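CELL WALL surface anchor family protein (Streptococcus pneumoniae, PDB 2WW8) serves as the adhesin of the pneumococcal pilus and probably mediates attachment to host cells. Local coordinates at residues D617-S629 against G669-R681. Sequence-based numbering, arbitrary orientation.
With CA (calcium ion), chain D.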
loop_
_atom_site.group_PDB
_atom_site.type_symbol
_atom_site.label_atom_id
_atom_site.label_comp_id
_atom_site.label_asym_id
_atom_site.label_seq_id
_atom_site.Cartn_x
_atom_site.Cartn_y
_atom_site.Cartn_z
ATOM N N ASP A 617 25.465 5.185 5.874
ATOM C CA ASP A 617 26.135 4.833 4.634
ATOM C C ASP A 617 25.128 3.963 3.866
ATOM O O ASP A 617 24.084 3.579 4.413
ATOM C CB ASP A 617 27.468 4.121 4.940
ATOM C CG ASP A 617 27.270 2.622 5.132
ATOM O OD1 ASP A 617 26.725 2.313 6.212
ATOM O OD2 ASP A 617 27.566 1.762 4.244
ATOM N N PRO A 618 25.454 3.600 2.613
ATOM C CA PRO A 618 24.474 2.858 1.810
ATOM C C PRO A 618 23.937 1.550 2.387
ATOM O O PRO A 618 22.822 1.180 2.028
ATOM C CB PRO A 618 25.233 2.616 0.495
ATOM C CG PRO A 618 26.199 3.823 0.443
ATOM C CD PRO A 618 26.708 3.805 1.858
ATOM N N ALA A 619 24.685 0.862 3.251
ATOM C CA ALA A 619 24.147 -0.277 4.029
ATOM C C ALA A 619 22.948 0.014 4.951
ATOM O O ALA A 619 22.294 -0.955 5.392
ATOM C CB ALA A 619 25.251 -0.931 4.872
ATOM N N ASP A 620 22.678 1.287 5.262
ATOM C CA ASP A 620 21.676 1.655 6.276
ATOM C C ASP A 620 20.335 2.070 5.672
ATOM O O ASP A 620 19.365 2.336 6.404
ATOM C CB ASP A 620 22.197 2.775 7.162
ATOM C CG ASP A 620 23.541 2.422 7.724
ATOM O OD1 ASP A 620 23.755 1.221 8.044
ATOM O OD2 ASP A 620 24.418 3.315 7.765
ATOM N N TYR A 621 20.244 2.106 4.345
ATOM C CA TYR A 621 18.969 2.548 3.781
ATOM C C TYR A 621 18.837 1.912 2.415
ATOM O O TYR A 621 19.826 1.439 1.843
ATOM C CB TYR A 621 18.906 4.082 3.673
ATOM C CG TYR A 621 19.883 4.636 2.630
ATOM C CD1 TYR A 621 19.479 4.787 1.285
ATOM C CD2 TYR A 621 21.194 4.966 2.988
ATOM C CE1 TYR A 621 20.385 5.263 0.329
ATOM C CE2 TYR A 621 22.086 5.448 2.064
ATOM C CZ TYR A 621 21.655 5.577 0.739
ATOM O OH TYR A 621 22.538 6.041 -0.206
ATOM N N THR A 622 17.623 1.938 1.874
ATOM C CA THR A 622 17.463 1.731 0.442
ATOM C C THR A 622 16.713 2.895 -0.207
ATOM O O THR A 622 15.841 3.519 0.416
ATOM C CB THR A 622 16.762 0.379 0.082
ATOM O OG1 THR A 622 15.342 0.423 0.338
ATOM C CG2 THR A 622 17.399 -0.817 0.762
ATOM N N LEU A 623 17.029 3.169 -1.470
ATOM C CA LEU A 623 16.278 4.133 -2.271
ATOM C C LEU A 623 16.122 3.513 -3.668
ATOM O O LEU A 623 17.135 3.257 -4.345
ATOM C CB LEU A 623 16.990 5.498 -2.318
ATOM C CG LEU A 623 16.053 6.583 -2.887
ATOM C CD1 LEU A 623 14.924 6.919 -1.903
ATOM C CD2 LEU A 623 16.792 7.860 -3.317
ATOM N N THR A 624 14.878 3.198 -4.038
ATOM C CA THR A 624 14.585 2.550 -5.311
ATOM C C THR A 624 13.434 3.320 -5.966
ATOM O O THR A 624 12.718 4.079 -5.310
ATOM C CB THR A 624 14.248 1.036 -5.163
ATOM O OG1 THR A 624 13.120 0.933 -4.284
ATOM C CG2 THR A 624 15.462 0.199 -4.538
ATOM N N ALA A 625 13.209 3.117 -7.264
ATOM C CA ALA A 625 12.045 3.719 -7.902
ATOM C C ALA A 625 11.469 2.729 -8.892
ATOM O O ALA A 625 12.149 1.770 -9.309
ATOM C CB ALA A 625 12.490 5.005 -8.609
ATOM N N ASN A 626 10.223 2.960 -9.295
ATOM C CA ASN A 626 9.439 1.983 -10.029
ATOM C C ASN A 626 9.766 1.989 -11.504
ATOM O O ASN A 626 9.124 1.273 -12.247
ATOM C CB ASN A 626 7.941 2.175 -9.750
ATOM C CG ASN A 626 7.381 3.440 -10.420
ATOM O OD1 ASN A 626 8.116 4.404 -10.704
ATOM N ND2 ASN A 626 6.091 3.415 -10.720
ATOM N N ASP A 627 10.765 2.744 -11.960
ATOM C CA ASP A 627 11.360 2.499 -13.279
ATOM C C ASP A 627 12.501 1.466 -13.202
ATOM O O ASP A 627 13.135 1.219 -14.223
ATOM C CB ASP A 627 11.937 3.801 -13.854
ATOM C CG ASP A 627 13.130 4.303 -13.038
ATOM O OD1 ASP A 627 13.376 3.901 -11.859
ATOM O OD2 ASP A 627 13.849 5.165 -13.566
ATOM N N GLY A 628 12.713 0.845 -12.030
ATOM C CA GLY A 628 13.774 -0.114 -11.784
ATOM C C GLY A 628 15.109 0.542 -11.442
ATOM O O GLY A 628 16.119 -0.154 -11.349
ATOM N N SER A 629 15.160 1.859 -11.269
ATOM C CA SER A 629 16.395 2.498 -10.817
ATOM C C SER A 629 16.586 2.333 -9.316
ATOM O O SER A 629 15.649 1.995 -8.548
ATOM C CB SER A 629 16.513 3.981 -11.272
ATOM O OG SER A 629 15.528 4.778 -10.642
ATOM N N GLY A 669 6.594 12.481 -12.218
ATOM C CA GLY A 669 5.301 12.654 -12.845
ATOM C C GLY A 669 4.364 11.509 -12.535
ATOM O O GLY A 669 4.541 10.753 -11.576
ATOM N N THR A 670 3.320 11.413 -13.339
ATOM C CA THR A 670 2.277 10.416 -13.120
ATOM C C THR A 670 2.894 9.018 -13.208
ATOM O O THR A 670 3.696 8.784 -14.094
ATOM C CB THR A 670 1.217 10.630 -14.242
ATOM O OG1 THR A 670 0.454 11.812 -13.937
ATOM C CG2 THR A 670 0.290 9.420 -14.385
ATOM N N ASP A 671 2.551 8.100 -12.319
ATOM C CA ASP A 671 3.057 6.729 -12.318
ATOM C C ASP A 671 4.564 6.631 -12.059
ATOM O O ASP A 671 5.137 5.597 -12.375
ATOM C CB ASP A 671 2.663 5.915 -13.565
ATOM C CG ASP A 671 1.134 5.660 -13.650
ATOM O OD1 ASP A 671 0.488 5.406 -12.605
ATOM O OD2 ASP A 671 0.537 5.722 -14.757
ATOM N N GLU A 672 5.186 7.660 -11.487
ATOM C CA GLU A 672 6.596 7.629 -11.128
ATOM C C GLU A 672 6.623 7.672 -9.634
ATOM O O GLU A 672 6.124 8.634 -9.020
ATOM C CB GLU A 672 7.363 8.829 -11.741
ATOM C CG GLU A 672 7.296 8.711 -13.280
ATOM C CD GLU A 672 8.096 9.731 -14.084
ATOM O OE1 GLU A 672 8.266 10.918 -13.672
ATOM O OE2 GLU A 672 8.542 9.307 -15.188
ATOM N N LYS A 673 7.264 6.671 -9.037
ATOM C CA LYS A 673 7.182 6.535 -7.607
ATOM C C LYS A 673 8.525 6.127 -7.005
ATOM O O LYS A 673 9.205 5.263 -7.551
ATOM C CB LYS A 673 6.122 5.534 -7.293
ATOM C CG LYS A 673 5.912 5.228 -5.768
ATOM C CD LYS A 673 4.734 4.211 -5.776
ATOM C CE LYS A 673 4.155 3.920 -4.386
ATOM N NZ LYS A 673 3.576 2.507 -4.252
ATOM N N VAL A 674 8.932 6.776 -5.920
ATOM C CA VAL A 674 10.220 6.452 -5.259
ATOM C C VAL A 674 9.887 5.899 -3.872
ATOM O O VAL A 674 8.889 6.357 -3.279
ATOM C CB VAL A 674 10.993 7.771 -5.063
ATOM C CG1 VAL A 674 12.226 7.603 -4.184
ATOM C CG2 VAL A 674 11.461 8.210 -6.466
ATOM N N THR A 675 10.714 4.962 -3.396
ATOM C CA THR A 675 10.598 4.306 -2.068
ATOM C C THR A 675 11.896 4.412 -1.273
ATOM O O THR A 675 12.986 4.105 -1.795
ATOM C CB THR A 675 10.261 2.813 -2.248
ATOM O OG1 THR A 675 9.087 2.706 -3.061
ATOM C CG2 THR A 675 10.025 2.062 -0.898
ATOM N N LEU A 676 11.787 4.878 -0.030
ATOM C CA LEU A 676 12.927 4.936 0.856
ATOM C C LEU A 676 12.659 3.941 1.999
ATOM O O LEU A 676 11.560 3.915 2.552
ATOM C CB LEU A 676 13.069 6.328 1.458
ATOM C CG LEU A 676 14.025 6.466 2.653
ATOM C CD1 LEU A 676 15.485 6.366 2.254
ATOM C CD2 LEU A 676 13.838 7.806 3.389
ATOM N N THR A 677 13.625 3.091 2.348
ATOM C CA THR A 677 13.442 2.289 3.574
ATOM C C THR A 677 14.639 2.478 4.503
ATOM O O THR A 677 15.718 2.833 4.009
ATOM C CB THR A 677 13.252 0.783 3.336
ATOM O OG1 THR A 677 14.468 0.251 2.816
ATOM C CG2 THR A 677 12.077 0.420 2.423
ATOM N N TYR A 678 14.456 2.291 5.822
ATOM C CA TYR A 678 15.550 2.351 6.754
ATOM C C TYR A 678 15.022 1.695 8.042
ATOM O O TYR A 678 13.846 1.397 8.174
ATOM C CB TYR A 678 16.091 3.789 6.989
ATOM C CG TYR A 678 15.026 4.764 7.472
ATOM C CD1 TYR A 678 14.228 5.497 6.559
ATOM C CD2 TYR A 678 14.755 4.902 8.836
ATOM C CE1 TYR A 678 13.227 6.373 7.014
ATOM C CE2 TYR A 678 13.772 5.797 9.305
ATOM C CZ TYR A 678 13.008 6.514 8.398
ATOM O OH TYR A 678 12.045 7.390 8.886
ATOM N N ASN A 679 15.903 1.488 9.010
ATOM C CA ASN A 679 15.541 0.782 10.221
ATOM C C ASN A 679 15.712 1.718 11.390
ATOM O O ASN A 679 16.607 2.568 11.343
ATOM C CB ASN A 679 16.424 -0.462 10.379
ATOM C CG ASN A 679 16.143 -1.495 9.292
ATOM O OD1 ASN A 679 14.982 -1.817 8.976
ATOM N ND2 ASN A 679 17.206 -2.032 8.712
ATOM N N VAL A 680 14.824 1.567 12.383
ATOM C CA VAL A 680 14.917 2.311 13.645
ATOM C C VAL A 680 14.759 1.370 14.826
ATOM O O VAL A 680 14.277 0.244 14.705
ATOM C CB VAL A 680 13.882 3.447 13.799
ATOM C CG1 VAL A 680 13.937 4.419 12.575
ATOM C CG2 VAL A 680 12.474 2.818 13.965
ATOM N N ARG A 681 15.148 1.915 15.969
ATOM C CA ARG A 681 15.045 1.247 17.231
ATOM C C ARG A 681 14.586 2.269 18.281
ATOM O O ARG A 681 15.128 3.396 18.391
ATOM C CB ARG A 681 16.434 0.701 17.601
ATOM C CG ARG A 681 16.416 -0.204 18.861
ATOM C CD ARG A 681 17.829 -0.671 19.210
ATOM N NE ARG A 681 17.771 -1.555 20.371
ATOM C CZ ARG A 681 18.012 -1.164 21.617
ATOM N NH1 ARG A 681 18.327 0.102 21.877
ATOM N NH2 ARG A 681 17.931 -2.040 22.616
HETATM CA CA CA D . 26.341 2.112 8.586
HETATM O O HOH W 1 18.898 1.819 8.979
HETATM O O HOH W 2 13.531 1.350 -1.431
HETATM O O HOH W 3 26.615 -0.302 8.234
#
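Thr622 and Thr624 pair with Thr677 and Thr675 through two backbone hydrogen bonds each, joining strand 621-625 to strand 673-681 as antiparallel neighbours whose axes approach to 4.6 Å. On the buried face, hydrophobic side chains close the seam. Leu623 CG lies anti to its own N (chi1 -167°), and chi2 (70°) then turns CD1 toward Val674 CG1 at 3.6 Å and over Leu676 CB at 3.9 Å; beyond it, Ala625 CB rests 4.0 Å from Val674 CG2. The opposite, threonine-bearing face is wetter. Here Thr622 OG1 and Thr677 OG1 share a short hydrogen bond of 2.6 Å, both hydroxyls held between backbone N and carbonyl carbon. One water joins Thr622 OG1, Thr624 OG1 and the carbonyl oxygen of Thr675, tying this polar row together. Past the strand, Asn626 carries the pairing one step further, N giving to Lys673 O and the side-chain amide adding two bonds: OD1 accepts from Lys673 N, which comes from above the carbonyl plane, while ND2 gives a nearly straight bond to Asp671 O, 2.9 Å away and close to the amide plane. Behind it, the type I turn 625-628 ends in a G1 bulge opposite Ala625. At the other end direct pairing gives way to a water between Asp620 O and Asn679 N. Asp620 also grips the calcium ion with both carboxylate oxygens and Asp617 with OD1; Leu610, Asp613 and Arg615 share in the site, so the ion probably steadies the loop leading into strand 621-625. Both segments belong to the Ig-like region; strand 203-218, from far earlier in the chain, pairs with the other edge of strand 673-681, Leu631 of strand 630-632 is joined to Leu623 by backbone hydrogen bonding, and strand 660-668 packs Leu668, Val663 and Ile661 against Val674, Leu676 and Tyr678.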